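Side-chain contact in putative short-chain dehydrogenase/reductase (Burkholderia xenovorans, PDB 5IZ4), which probably acts as an NAD(P)-dependent oxidoreductase of the short-chain dehydrogenase/reductase family, perhaps as a 3-oxoacyl-[acyl-carrier-protein] reductase, and binds ADP: residues A179-T184 and G257-A262. Residues are numbered along the deposited sequence; the frame is centred on the assembly and turned at random. Where two conformers were deposited one is given.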
ATOM      1  N   ALA A 179      -6.564  11.261   6.582  1.00 14.42           N
ATOM      2  CA  ALA A 179      -7.369  12.095   5.698  1.00 13.37           C
ATOM      3  C   ALA A 179      -6.485  12.954   4.799  1.00 14.65           C
ATOM      4  O   ALA A 179      -6.798  13.149   3.618  1.00 17.93           O
ATOM      5  CB  ALA A 179      -8.307  12.975   6.531  1.00 12.88           C
ATOM      6  N   VAL A 180      -5.387  13.491   5.342  1.00 15.37           N
ATOM      7  CA  VAL A 180      -4.470  14.284   4.520  1.00 14.67           C
ATOM      8  C   VAL A 180      -3.921  13.435   3.378  1.00 14.94           C
ATOM      9  O   VAL A 180      -3.832  13.887   2.228  1.00 15.29           O
ATOM     10  CB  VAL A 180      -3.332  14.877   5.375  1.00 14.88           C
ATOM     11  CG1 VAL A 180      -2.243  15.466   4.474  1.00 14.54           C
ATOM     12  CG2 VAL A 180      -3.878  15.964   6.320  1.00 14.06           C
ATOM     13  N   ASN A 181      -3.557  12.187   3.674  1.00 14.82           N
ATOM     14  CA  ASN A 181      -3.030  11.303   2.636  1.00 16.15           C
ATOM     15  C   ASN A 181      -4.042  11.109   1.508  1.00 19.94           C
ATOM     16  O   ASN A 181      -3.702  11.222   0.325  1.00 17.97           O
ATOM     17  CB  ASN A 181      -2.628   9.966   3.254  1.00 16.03           C
ATOM     18  CG  ASN A 181      -1.473  10.108   4.228  1.00 19.01           C
ATOM     19  OD1 ASN A 181      -0.816  11.143   4.266  1.00 15.39           O
ATOM     20  ND2 ASN A 181      -1.204   9.058   5.002  1.00 18.48           N
ATOM     21  N   THR A 182      -5.300  10.823   1.856  1.00 15.62           N
ATOM     22  CA  THR A 182      -6.322  10.636   0.828  1.00 16.87           C
ATOM     23  C   THR A 182      -6.628  11.941   0.107  1.00 16.19           C
ATOM     24  O   THR A 182      -6.830  11.951  -1.116  1.00 15.25           O
ATOM     25  CB  THR A 182      -7.598  10.081   1.458  1.00 17.25           C
ATOM     26  OG1 THR A 182      -7.304   8.831   2.093  1.00 16.94           O
ATOM     27  CG2 THR A 182      -8.674   9.875   0.403  1.00 14.80           C
ATOM     28  N   LEU A 183      -6.717  13.043   0.857  1.00 14.07           N
ATOM     29  CA  LEU A 183      -6.977  14.341   0.244  1.00 18.86           C
ATOM     30  C   LEU A 183      -5.907  14.673  -0.788  1.00 19.02           C
ATOM     31  O   LEU A 183      -6.204  15.229  -1.851  1.00 15.37           O
ATOM     32  CB  LEU A 183      -7.028  15.429   1.321  1.00 16.75           C
ATOM     33  CG  LEU A 183      -7.512  16.804   0.862  1.00 18.65           C
ATOM     34  CD1 LEU A 183      -8.976  17.013   1.269  1.00 19.07           C
ATOM     35  CD2 LEU A 183      -6.642  17.889   1.479  1.00 23.34           C
ATOM     36  N   THR A 184      -4.659  14.336  -0.477  1.00 16.06           N
ATOM     37  CA  THR A 184      -3.563  14.531  -1.416  1.00 18.83           C
ATOM     38  C   THR A 184      -3.837  13.831  -2.748  1.00 18.70           C
ATOM     39  O   THR A 184      -3.554  14.384  -3.816  1.00 16.59           O
ATOM     40  CB  THR A 184      -2.271  14.037  -0.773  1.00 15.15           C
ATOM     41  OG1 THR A 184      -1.996  14.835   0.394  1.00 16.77           O
ATOM     42  CG2 THR A 184      -1.102  14.119  -1.739  1.00 14.22           C
ATOM     43  N   GLY A 257       0.718  12.852  -6.389  1.00 15.59           N
ATOM     44  CA  GLY A 257      -0.147  11.882  -5.735  1.00 16.64           C
ATOM     45  C   GLY A 257       0.576  10.863  -4.882  1.00 15.95           C
ATOM     46  O   GLY A 257       0.037   9.778  -4.633  1.00 16.55           O
ATOM     47  N   GLN A 258       1.781  11.183  -4.418  1.00 15.66           N
ATOM     48  CA  GLN A 258       2.574  10.270  -3.614  1.00 15.40           C
ATOM     49  C   GLN A 258       2.628  10.728  -2.162  1.00 20.47           C
ATOM     50  O   GLN A 258       2.513  11.922  -1.859  1.00 17.42           O
ATOM     51  CB  GLN A 258       3.996  10.157  -4.161  1.00 13.83           C
ATOM     52  CG  GLN A 258       4.080   9.643  -5.595  1.00 19.02           C
ATOM     53  CD  GLN A 258       3.294   8.361  -5.805  1.00 17.98           C
ATOM     54  OE1 GLN A 258       3.482   7.370  -5.091  1.00 20.12           O
ATOM     55  NE2 GLN A 258       2.399   8.374  -6.788  1.00 18.24           N
ATOM     56  N   VAL A 259       2.799   9.758  -1.266  1.00 15.60           N
ATOM     57  CA  VAL A 259       3.104  10.004   0.142  1.00 17.69           C
ATOM     58  C   VAL A 259       4.488   9.419   0.369  1.00 19.61           C
ATOM     59  O   VAL A 259       4.659   8.194   0.309  1.00 19.44           O
ATOM     60  CB  VAL A 259       2.074   9.357   1.075  1.00 20.19           C
ATOM     61  CG1 VAL A 259       2.415   9.635   2.538  1.00 17.02           C
ATOM     62  CG2 VAL A 259       0.691   9.824   0.727  1.00 16.49           C
ATOM     63  N   ILE A 260       5.478  10.277   0.586  1.00 15.70           N
ATOM     64  CA  ILE A 260       6.878   9.872   0.725  0.68 17.48           C
ATOM     65  C   ILE A 260       7.199   9.746   2.206  1.00 20.58           C
ATOM     66  O   ILE A 260       7.146  10.744   2.937  1.00 17.63           O
ATOM     67  CB  ILE A 260       7.829  10.886   0.070  0.68 18.66           C
ATOM     68  CG1 ILE A 260       7.362  11.239  -1.341  0.68 23.10           C
ATOM     69  CG2 ILE A 260       9.248  10.322   0.044  0.68 15.80           C
ATOM     70  CD1 ILE A 260       7.345  10.059  -2.270  0.68 16.73           C
ATOM     71  N   ALA A 261       7.546   8.541   2.653  1.00 18.23           N
ATOM     72  CA  ALA A 261       7.844   8.296   4.063  1.00 18.22           C
ATOM     73  C   ALA A 261       9.340   8.472   4.316  1.00 21.32           C
ATOM     74  O   ALA A 261      10.169   7.832   3.657  1.00 20.54           O
ATOM     75  CB  ALA A 261       7.395   6.891   4.471  1.00 18.15           C
ATOM     76  N   ALA A 262       9.680   9.344   5.262  1.00 17.25           N
ATOM     77  CA  ALA A 262      11.056   9.604   5.675  1.00 19.90           C
ATOM     78  C   ALA A 262      11.052   9.406   7.187  1.00 17.80           C
ATOM     79  O   ALA A 262      10.835  10.352   7.952  1.00 16.98           O
ATOM     80  CB  ALA A 262      11.506  11.003   5.265  1.00 21.64           C
TER
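Val259 lays its two methyls over one face of the Asn181 amide, the two side chains crossing at about a right angle. Val259 CG1 comes to 4.0 Å from Asn181 OD1, while Val259 CG2 lies 4.1 Å from Asn181 CG; both methyls sit on the same side of the amide plane, by its carbonyl group, without any polar bond between the two residues. The torsion of Asn181, with CG anti to the carbonyl carbon and beside the backbone N (chi1 -65°), carries the amide to this meeting point, and OD1 accepts a hydrogen bond from Ser159 OG. In the Rossmann-type fold of the short-chain dehydrogenases, the contact joins helix 171-191 to strand 259-262, the edge strand of the parallel sheet within the chain; Leu164 touches both Asn181 and Val259. One helical turn on, Thr184 points toward the 257-262 segment, and Thr184 CG2 comes to 4.2 Å from Gln258 O. Its hydroxyl turns back to the helix instead: Thr184 OG1 donates to Val180 O at 2.8 Å from above the carbonyl plane, whereas Thr184 N approaches the same oxygen from the opposite face. Asn157 ND2 also hydrogen-bonds to Thr184 OG1, tying this buried hydroxyl to the central sheet.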